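Local coordinates for putative GAF sensor protein (Burkholderia vietnamiensis, PDB 5HL6) that probably reduces free L-methionine (R)-S-oxide and is built on a GAF domain, at residues B[57-62]-B[147-152]; B[63-68]-B[137-142]. All coordinates share one frame; numbering follows the deposited sequence.

Contact 1 (B[57-62]-B[147-152]). With EDO (1,2-ethanediol), chain C.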
ATOM      1  N   ASP B  57     -12.501   0.724 -12.293  1.00 36.16           N
ATOM      2  CA  ASP B  57     -13.681   0.514 -11.468  1.00 43.03           C
ATOM      3  C   ASP B  57     -13.872  -0.976 -11.186  1.00 38.17           C
ATOM      4  O   ASP B  57     -13.228  -1.837 -11.792  1.00 40.52           O
ATOM      5  CB  ASP B  57     -14.925   1.114 -12.133  1.00 51.06           C
ATOM      6  CG  ASP B  57     -15.459   0.265 -13.278  1.00 60.33           C
ATOM      7  OD1 ASP B  57     -14.670  -0.459 -13.922  1.00 64.71           O
ATOM      8  OD2 ASP B  57     -16.678   0.330 -13.540  1.00 66.41           O
ATOM      9  N   ARG B  58     -14.743  -1.270 -10.222  1.00 39.90           N
ATOM     10  CA  ARG B  58     -15.142  -2.642  -9.906  1.00 37.03           C
ATOM     11  C   ARG B  58     -13.945  -3.514  -9.519  1.00 36.71           C
ATOM     12  O   ARG B  58     -13.798  -4.643  -9.991  1.00 37.22           O
ATOM     13  CB  ARG B  58     -15.908  -3.261 -11.079  1.00 41.88           C
ATOM     14  CG  ARG B  58     -17.193  -2.535 -11.441  1.00 47.22           C
ATOM     15  CD  ARG B  58     -17.853  -3.171 -12.659  1.00 55.39           C
ATOM     16  NE  ARG B  58     -17.006  -3.100 -13.851  1.00 57.11           N
ATOM     17  CZ  ARG B  58     -17.129  -3.901 -14.908  1.00 58.89           C
ATOM     18  NH1 ARG B  58     -18.060  -4.846 -14.926  1.00 60.60           N
ATOM     19  NH2 ARG B  58     -16.315  -3.765 -15.946  1.00 57.08           N
ATOM     20  N   LEU B  59     -13.080  -2.978  -8.652  1.00 34.74           N
ATOM     21  CA  LEU B  59     -11.942  -3.705  -8.104  1.00 27.44           C
ATOM     22  C   LEU B  59     -12.074  -3.815  -6.589  1.00 34.27           C
ATOM     23  O   LEU B  59     -12.636  -2.932  -5.935  1.00 34.61           O
ATOM     24  CB  LEU B  59     -10.614  -3.018  -8.437  1.00 26.28           C
ATOM     25  CG  LEU B  59     -10.229  -2.845  -9.903  1.00 29.06           C
ATOM     26  CD1 LEU B  59      -8.810  -2.310  -9.997  1.00 26.75           C
ATOM     27  CD2 LEU B  59     -10.357  -4.175 -10.637  1.00 32.05           C
ATOM     28  N   ASN B  60     -11.552  -4.909  -6.029  1.00 30.50           N
ATOM     29  CA  ASN B  60     -11.506  -5.049  -4.581  1.00 25.57           C
ATOM     30  C   ASN B  60     -10.118  -5.384  -4.043  1.00 26.38           C
ATOM     31  O   ASN B  60      -9.942  -5.431  -2.822  1.00 26.18           O
ATOM     32  CB  ASN B  60     -12.520  -6.105  -4.100  1.00 31.71           C
ATOM     33  CG  ASN B  60     -12.151  -7.512  -4.513  1.00 35.71           C
ATOM     34  OD1 ASN B  60     -11.965  -7.797  -5.690  1.00 40.61           O
ATOM     35  ND2 ASN B  60     -12.056  -8.405  -3.541  1.00 45.20           N
ATOM     36  N   TRP B  61      -9.124  -5.584  -4.906  1.00 24.30           N
ATOM     37  CA  TRP B  61      -7.761  -5.812  -4.455  1.00 21.81           C
ATOM     38  C   TRP B  61      -6.830  -5.527  -5.617  1.00 24.21           C
ATOM     39  O   TRP B  61      -7.167  -5.832  -6.762  1.00 24.58           O
ATOM     40  CB  TRP B  61      -7.560  -7.255  -3.972  1.00 27.95           C
ATOM     41  CG  TRP B  61      -6.518  -7.421  -2.888  1.00 29.96           C
ATOM     42  CD1 TRP B  61      -6.730  -7.355  -1.538  1.00 28.39           C
ATOM     43  CD2 TRP B  61      -5.119  -7.715  -3.060  1.00 26.05           C
ATOM     44  NE1 TRP B  61      -5.557  -7.579  -0.863  1.00 26.10           N
ATOM     45  CE2 TRP B  61      -4.553  -7.801  -1.771  1.00 20.25           C
ATOM     46  CE3 TRP B  61      -4.293  -7.917  -4.177  1.00 24.48           C
ATOM     47  CZ2 TRP B  61      -3.207  -8.099  -1.564  1.00 18.52           C
ATOM     48  CZ3 TRP B  61      -2.942  -8.195  -3.971  1.00 20.22           C
ATOM     49  CH2 TRP B  61      -2.413  -8.275  -2.675  1.00 23.81           C
ATOM     50  N   ALA B  62      -5.665  -4.957  -5.317  1.00 25.93           N
ATOM     51  CA  ALA B  62      -4.643  -4.756  -6.344  1.00 22.24           C
ATOM     52  C   ALA B  62      -3.305  -4.530  -5.656  1.00 20.78           C
ATOM     53  O   ALA B  62      -3.165  -3.587  -4.866  1.00 22.54           O
ATOM     54  CB  ALA B  62      -5.009  -3.580  -7.250  1.00 22.15           C
ATOM     55  N   ALA B 147     -18.122 -11.139 -11.470  1.00 41.77           N
ATOM     56  CA  ALA B 147     -17.708 -12.255 -12.312  1.00 40.19           C
ATOM     57  C   ALA B 147     -17.250 -11.761 -13.683  1.00 45.22           C
ATOM     58  O   ALA B 147     -17.858 -10.861 -14.272  1.00 47.71           O
ATOM     59  CB  ALA B 147     -18.857 -13.251 -12.467  1.00 41.09           C
ATOM     60  N   ALA B 148     -16.155 -12.346 -14.177  1.00 39.46           N
ATOM     61  CA  ALA B 148     -15.627 -12.062 -15.514  1.00 40.76           C
ATOM     62  C   ALA B 148     -15.381 -10.567 -15.732  1.00 45.68           C
ATOM     63  O   ALA B 148     -15.687 -10.013 -16.791  1.00 45.54           O
ATOM     64  CB  ALA B 148     -16.556 -12.623 -16.593  1.00 53.32           C
ATOM     65  N   ARG B 149     -14.816  -9.903 -14.722  1.00 40.67           N
ATOM     66  CA  ARG B 149     -14.475  -8.493 -14.874  1.00 43.38           C
ATOM     67  C   ARG B 149     -13.320  -8.287 -15.852  1.00 42.59           C
ATOM     68  O   ARG B 149     -13.242  -7.234 -16.498  1.00 45.61           O
ATOM     69  CB  ARG B 149     -14.140  -7.897 -13.504  1.00 42.52           C
ATOM     70  CG  ARG B 149     -13.302  -6.614 -13.505  1.00 47.49           C
ATOM     71  CD  ARG B 149     -14.127  -5.392 -13.855  1.00 46.63           C
ATOM     72  NE  ARG B 149     -13.365  -4.148 -13.718  1.00 40.54           N
ATOM     73  CZ  ARG B 149     -12.567  -3.650 -14.658  1.00 42.87           C
ATOM     74  NH1 ARG B 149     -12.408  -4.298 -15.806  1.00 43.48           N
ATOM     75  NH2 ARG B 149     -11.927  -2.504 -14.452  1.00 40.18           N
ATOM     76  N   PHE B 150     -12.434  -9.272 -15.995  1.00 39.79           N
ATOM     77  CA  PHE B 150     -11.225  -9.139 -16.800  1.00 36.57           C
ATOM     78  C   PHE B 150     -11.313 -10.015 -18.046  1.00 41.24           C
ATOM     79  O   PHE B 150     -11.539 -11.228 -17.949  1.00 41.14           O
ATOM     80  CB  PHE B 150      -9.981  -9.505 -15.984  1.00 34.33           C
ATOM     81  CG  PHE B 150      -9.887  -8.778 -14.669  1.00 36.65           C
ATOM     82  CD1 PHE B 150      -9.579  -7.428 -14.632  1.00 33.59           C
ATOM     83  CD2 PHE B 150     -10.110  -9.444 -13.471  1.00 30.07           C
ATOM     84  CE1 PHE B 150      -9.496  -6.755 -13.423  1.00 36.55           C
ATOM     85  CE2 PHE B 150     -10.035  -8.776 -12.260  1.00 30.56           C
ATOM     86  CZ  PHE B 150      -9.726  -7.432 -12.237  1.00 35.50           C
ATOM     87  N   ASP B 151     -11.124  -9.399 -19.212  1.00 36.22           N
ATOM     88  CA  ASP B 151     -11.060 -10.094 -20.486  1.00 37.05           C
ATOM     89  C   ASP B 151      -9.653  -9.964 -21.060  1.00 43.25           C
ATOM     90  O   ASP B 151      -8.730  -9.468 -20.400  1.00 38.75           O
ATOM     91  CB  ASP B 151     -12.129  -9.558 -21.447  1.00 46.49           C
ATOM     92  CG  ASP B 151     -12.018  -8.055 -21.688  1.00 51.39           C
ATOM     93  OD1 ASP B 151     -10.889  -7.515 -21.719  1.00 48.46           O
ATOM     94  OD2 ASP B 151     -13.073  -7.408 -21.861  1.00 52.45           O
ATOM     95  N   ASP B 152      -9.487 -10.392 -22.313  1.00 45.87           N
ATOM     96  CA  ASP B 152      -8.154 -10.375 -22.901  1.00 45.46           C
ATOM     97  C   ASP B 152      -7.616  -8.961 -23.091  1.00 41.99           C
ATOM     98  O   ASP B 152      -6.393  -8.781 -23.147  1.00 39.61           O
ATOM     99  CB  ASP B 152      -8.147 -11.117 -24.234  1.00 50.78           C
ATOM    100  CG  ASP B 152      -6.754 -11.535 -24.642  1.00 58.34           C
ATOM    101  OD1 ASP B 152      -6.066 -12.171 -23.812  1.00 55.59           O
ATOM    102  OD2 ASP B 152      -6.335 -11.200 -25.772  1.00 64.32           O
TER
HETATM  103  C1  EDO C 201     -11.670   0.266  -6.674  1.00 51.09           C
HETATM  104  O1  EDO C 201     -12.444  -0.072  -7.835  1.00 51.71           O
HETATM  105  C2  EDO C 201     -11.706   1.774  -6.439  1.00 46.31           C
HETATM  106  O2  EDO C 201     -11.275   2.443  -7.632  1.00 52.08           O
HETATM  107  O   HOH W   1     -14.739  -5.173 -18.067  1.00 58.06           O

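Contact 2 (B[63-68]-B[137-142])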
ATOM      1  N   GLY B  63      -2.331  -5.389  -5.940  1.00 20.96           N
ATOM      2  CA  GLY B  63      -1.050  -5.273  -5.270  1.00 21.38           C
ATOM      3  C   GLY B  63      -0.081  -6.358  -5.693  1.00 22.20           C
ATOM      4  O   GLY B  63      -0.370  -7.184  -6.569  1.00 19.92           O
ATOM      5  N   PHE B  64       1.072  -6.351  -5.025  1.00 19.83           N
ATOM      6  CA  PHE B  64       2.222  -7.180  -5.362  1.00 20.39           C
ATOM      7  C   PHE B  64       2.416  -8.308  -4.357  1.00 23.04           C
ATOM      8  O   PHE B  64       2.178  -8.137  -3.162  1.00 21.95           O
ATOM      9  CB  PHE B  64       3.506  -6.338  -5.361  1.00 18.88           C
ATOM     10  CG  PHE B  64       3.555  -5.297  -6.435  1.00 17.58           C
ATOM     11  CD1 PHE B  64       4.065  -5.605  -7.688  1.00 16.58           C
ATOM     12  CD2 PHE B  64       3.117  -4.008  -6.187  1.00 24.19           C
ATOM     13  CE1 PHE B  64       4.124  -4.652  -8.690  1.00 19.39           C
ATOM     14  CE2 PHE B  64       3.186  -3.038  -7.174  1.00 18.55           C
ATOM     15  CZ  PHE B  64       3.688  -3.367  -8.437  1.00 20.07           C
ATOM     16  N   TYR B  65       2.892  -9.455  -4.845  1.00 17.14           N
ATOM     17  CA  TYR B  65       3.604 -10.427  -4.021  1.00 19.64           C
ATOM     18  C   TYR B  65       5.015 -10.511  -4.577  1.00 29.29           C
ATOM     19  O   TYR B  65       5.200 -10.589  -5.800  1.00 27.32           O
ATOM     20  CB  TYR B  65       2.952 -11.826  -4.014  1.00 20.69           C
ATOM     21  CG  TYR B  65       1.601 -11.888  -3.344  1.00 24.70           C
ATOM     22  CD1 TYR B  65       1.461 -12.383  -2.054  1.00 26.05           C
ATOM     23  CD2 TYR B  65       0.456 -11.468  -4.010  1.00 23.56           C
ATOM     24  CE1 TYR B  65       0.220 -12.440  -1.442  1.00 24.99           C
ATOM     25  CE2 TYR B  65      -0.778 -11.517  -3.415  1.00 23.09           C
ATOM     26  CZ  TYR B  65      -0.901 -11.996  -2.128  1.00 20.99           C
ATOM     27  OH  TYR B  65      -2.146 -12.036  -1.536  1.00 25.63           O
ATOM     28  N   PHE B  66       6.007 -10.463  -3.698  1.00 25.61           N
ATOM     29  CA  PHE B  66       7.400 -10.497  -4.119  1.00 25.25           C
ATOM     30  C   PHE B  66       8.020 -11.838  -3.752  1.00 28.50           C
ATOM     31  O   PHE B  66       7.844 -12.331  -2.631  1.00 23.85           O
ATOM     32  CB  PHE B  66       8.183  -9.331  -3.501  1.00 24.38           C
ATOM     33  CG  PHE B  66       7.825  -8.000  -4.102  1.00 23.45           C
ATOM     34  CD1 PHE B  66       8.060  -7.757  -5.450  1.00 25.70           C
ATOM     35  CD2 PHE B  66       7.243  -7.003  -3.337  1.00 24.42           C
ATOM     36  CE1 PHE B  66       7.721  -6.546  -6.032  1.00 24.93           C
ATOM     37  CE2 PHE B  66       6.907  -5.775  -3.912  1.00 18.20           C
ATOM     38  CZ  PHE B  66       7.151  -5.552  -5.261  1.00 21.61           C
ATOM     39  N   PHE B  67       8.731 -12.424  -4.709  1.00 24.40           N
ATOM     40  CA  PHE B  67       9.446 -13.673  -4.499  1.00 18.74           C
ATOM     41  C   PHE B  67      10.651 -13.435  -3.597  1.00 32.21           C
ATOM     42  O   PHE B  67      11.502 -12.589  -3.898  1.00 29.89           O
ATOM     43  CB  PHE B  67       9.879 -14.234  -5.849  1.00 22.25           C
ATOM     44  CG  PHE B  67      10.424 -15.620  -5.783  1.00 27.48           C
ATOM     45  CD1 PHE B  67       9.645 -16.663  -5.294  1.00 22.32           C
ATOM     46  CD2 PHE B  67      11.701 -15.896  -6.237  1.00 31.82           C
ATOM     47  CE1 PHE B  67      10.147 -17.961  -5.244  1.00 27.58           C
ATOM     48  CE2 PHE B  67      12.205 -17.189  -6.195  1.00 36.62           C
ATOM     49  CZ  PHE B  67      11.426 -18.221  -5.692  1.00 32.10           C
ATOM     50  N   ASP B  68      10.733 -14.176  -2.487  1.00 26.28           N
ATOM     51  CA  ASP B  68      11.836 -14.011  -1.550  1.00 26.05           C
ATOM     52  C   ASP B  68      12.947 -15.031  -1.773  1.00 29.57           C
ATOM     53  O   ASP B  68      13.791 -15.228  -0.896  1.00 34.43           O
ATOM     54  CB  ASP B  68      11.328 -14.063  -0.105  1.00 24.77           C
ATOM     55  CG  ASP B  68      10.956 -15.471   0.362  1.00 36.63           C
ATOM     56  OD1 ASP B  68      10.892 -16.413  -0.460  1.00 33.88           O
ATOM     57  OD2 ASP B  68      10.716 -15.626   1.579  1.00 35.27           O
ATOM     58  N   ILE B 137      10.731 -11.845 -10.138  1.00 19.10           N
ATOM     59  CA  ILE B 137      10.543 -10.729  -9.202  1.00 18.98           C
ATOM     60  C   ILE B 137       9.390 -11.018  -8.246  1.00 22.55           C
ATOM     61  O   ILE B 137       9.513 -10.853  -7.024  1.00 21.91           O
ATOM     62  CB  ILE B 137      10.300  -9.411  -9.961  1.00 16.91           C
ATOM     63  CG1 ILE B 137      11.511  -9.045 -10.826  1.00 23.63           C
ATOM     64  CG2 ILE B 137       9.919  -8.245  -8.952  1.00 17.85           C
ATOM     65  CD1 ILE B 137      11.234  -7.991 -11.900  1.00 19.14           C
ATOM     66  N   GLY B 138       8.254 -11.439  -8.792  1.00 20.54           N
ATOM     67  CA  GLY B 138       7.050 -11.716  -8.007  1.00 23.85           C
ATOM     68  C   GLY B 138       5.849 -11.766  -8.938  1.00 22.03           C
ATOM     69  O   GLY B 138       5.968 -12.156 -10.099  1.00 21.69           O
ATOM     70  N   VAL B 139       4.689 -11.352  -8.419  1.00 19.13           N
ATOM     71  CA  VAL B 139       3.501 -11.239  -9.255  1.00 18.29           C
ATOM     72  C   VAL B 139       2.751  -9.962  -8.919  1.00 20.24           C
ATOM     73  O   VAL B 139       2.853  -9.423  -7.816  1.00 22.44           O
ATOM     74  CB  VAL B 139       2.547 -12.443  -9.112  1.00 22.59           C
ATOM     75  CG1 VAL B 139       3.288 -13.767  -9.336  1.00 27.52           C
ATOM     76  CG2 VAL B 139       1.843 -12.405  -7.759  1.00 20.83           C
ATOM     77  N   TRP B 140       1.995  -9.484  -9.903  1.00 20.67           N
ATOM     78  CA  TRP B 140       1.009  -8.423  -9.739  1.00 19.13           C
ATOM     79  C   TRP B 140      -0.370  -9.066  -9.768  1.00 24.80           C
ATOM     80  O   TRP B 140      -0.670  -9.825 -10.696  1.00 21.24           O
ATOM     81  CB  TRP B 140       1.156  -7.393 -10.866  1.00 19.25           C
ATOM     82  CG  TRP B 140       0.004  -6.445 -11.012  1.00 19.57           C
ATOM     83  CD1 TRP B 140      -0.938  -6.454 -11.995  1.00 25.60           C
ATOM     84  CD2 TRP B 140      -0.322  -5.338 -10.153  1.00 18.41           C
ATOM     85  NE1 TRP B 140      -1.831  -5.429 -11.805  1.00 23.96           N
ATOM     86  CE2 TRP B 140      -1.476  -4.728 -10.682  1.00 21.73           C
ATOM     87  CE3 TRP B 140       0.250  -4.809  -8.995  1.00 22.30           C
ATOM     88  CZ2 TRP B 140      -2.084  -3.625 -10.083  1.00 24.14           C
ATOM     89  CZ3 TRP B 140      -0.348  -3.707  -8.402  1.00 25.56           C
ATOM     90  CH2 TRP B 140      -1.504  -3.124  -8.953  1.00 24.69           C
ATOM     91  N   ASP B 141      -1.196  -8.788  -8.754  1.00 19.99           N
ATOM     92  CA  ASP B 141      -2.488  -9.459  -8.577  1.00 24.34           C
ATOM     93  C   ASP B 141      -3.600  -8.427  -8.455  1.00 22.83           C
ATOM     94  O   ASP B 141      -3.493  -7.501  -7.650  1.00 25.77           O
ATOM     95  CB  ASP B 141      -2.464 -10.355  -7.328  1.00 21.57           C
ATOM     96  CG  ASP B 141      -3.804 -11.031  -7.048  1.00 23.02           C
ATOM     97  OD1 ASP B 141      -4.574 -11.315  -7.992  1.00 27.98           O
ATOM     98  OD2 ASP B 141      -4.085 -11.282  -5.866  1.00 32.58           O
ATOM     99  N   VAL B 142      -4.679  -8.594  -9.235  1.00 22.83           N
ATOM    100  CA  VAL B 142      -5.842  -7.708  -9.173  1.00 24.95           C
ATOM    101  C   VAL B 142      -7.104  -8.549  -9.103  1.00 22.77           C
ATOM    102  O   VAL B 142      -7.251  -9.524  -9.847  1.00 24.22           O
ATOM    103  CB  VAL B 142      -5.925  -6.750 -10.379  1.00 29.73           C
ATOM    104  CG1 VAL B 142      -7.079  -5.762 -10.199  1.00 25.70           C
ATOM    105  CG2 VAL B 142      -4.626  -5.988 -10.544  1.00 33.65           C
TER
HETATM  106  O   HOH W   2      -4.522 -11.108  -3.035  1.00 35.17           O
HETATM  107  O   HOH W   3      11.554  -9.866  -5.284  1.00 32.32           O

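Contact 1 (B[57-62]-B[147-152])
Arg-149 reaches across to the backbone of Asp-57 and grips one carbonyl oxygen with two nitrogens. NE lies 3.0 Å from Asp-57 O, with an N-H...O angle of 149°, and NH2 approaches the same oxygen equally closely in a similarly bent bond. The oxygen sits at the edge of the guanidinium, close to its plane, and the paired bonds restrict rotation of the group. With CG anti to the backbone N, a bend at chi2 (78°) turns the chain toward this carbonyl. The carboxylate of Asp-57 adds charge rather than a directed bond: OD1 is 3.5 Å from Arg-149 NH2, well out of the guanidinium plane.

Arg-58 lays its guanidinium nearly parallel to that of Arg-149, the planes 11° apart, and Arg-149 CD covers one of its faces, 3.4 Å from Arg-58 NH2. The carboxylate of Asp-57 probably eases the meeting of like charges, its OD2 forming a salt bridge with Arg-58 NE. A water bridges the loops, donating to Arg-149 O and weakly accepting from Arg-58 NH2. Beside these polar groups, Leu-59 CD2 meets the ring edge of Phe-150, 3.7 Å from CZ, as suits two apolar side chains. Leu-59 N donates to O1 of an ethanediol, probably from the crystallisation liquor. Long, flat and multiply donating, arginine can satisfy a loop carbonyl with two N-H groups while its charge faces a carboxylate; the network probably favours ionised Asp-57 and ties the two loops together.

Contact 2 (B[63-68]-B[137-142])
Phe-64 and Trp-140 face each other as a non-hydrogen-bonded pair on two antiparallel strands, and their rings make an edge-to-face contact with centroids 5.0 Å apart and planes at 60°. Followed outward, Phe-64 CB lies 4.0 Å from Val-139 O, and CD1 touches both that oxygen and Trp-140 CE3. CD2 and CE2 meet Trp-140 CE3 and CZ3; CE1 meets CE3, and at the tip CZ comes to 3.8 Å from Trp-140 CE3, which sits over the centre of the phenyl face. With CG of Trp-140 anti to the backbone N (chi1 166°), the indole leans back against the Gly-63 backbone, where CZ3 lies 3.6 Å from Gly-63 CA.

Gly-63 and Asp-141, like Tyr-65 and Val-139, exchange two backbone hydrogen bonds; Phe-67 N adds one to Ile-137 O. Gly-138 suits a close approach: its CA lies 3.1 Å from Tyr-65 O, where a CB would clash. On the other face, a water links Tyr-65 OH to Asp-141 OD2, and Tyr-65 CB packs on Val-139 CG2. Aromatic residues facing helices 41-55 and 152-176, with strands 61-67 and 136-144 central in the antiparallel sheet, are the makings of a GAF-domain core.

In the fold
The two contacts have centres about 17 Å apart along one pair of neighbouring strands, 61-67 and 136-144, within the antiparallel sheet of the GAF domain. Contact 2 is the buried, hydrogen-bonded part of that pair; contact 1 lies beyond it, where the chain enters strand 61-67 and where the loop after strand 136-144 leads into helix 152-176. Along the chain, 63-68 and 137-142 are nested inside the loop closed by 57-62 and 147-152. They also touch directly: Val-142 CG1 packs against Leu-59 CD2 and Phe-150 CZ, each 3.7 Å away. Beyond the paired strands, side-chain contacts hold together the loops that lead to helices 41-55 and 152-176.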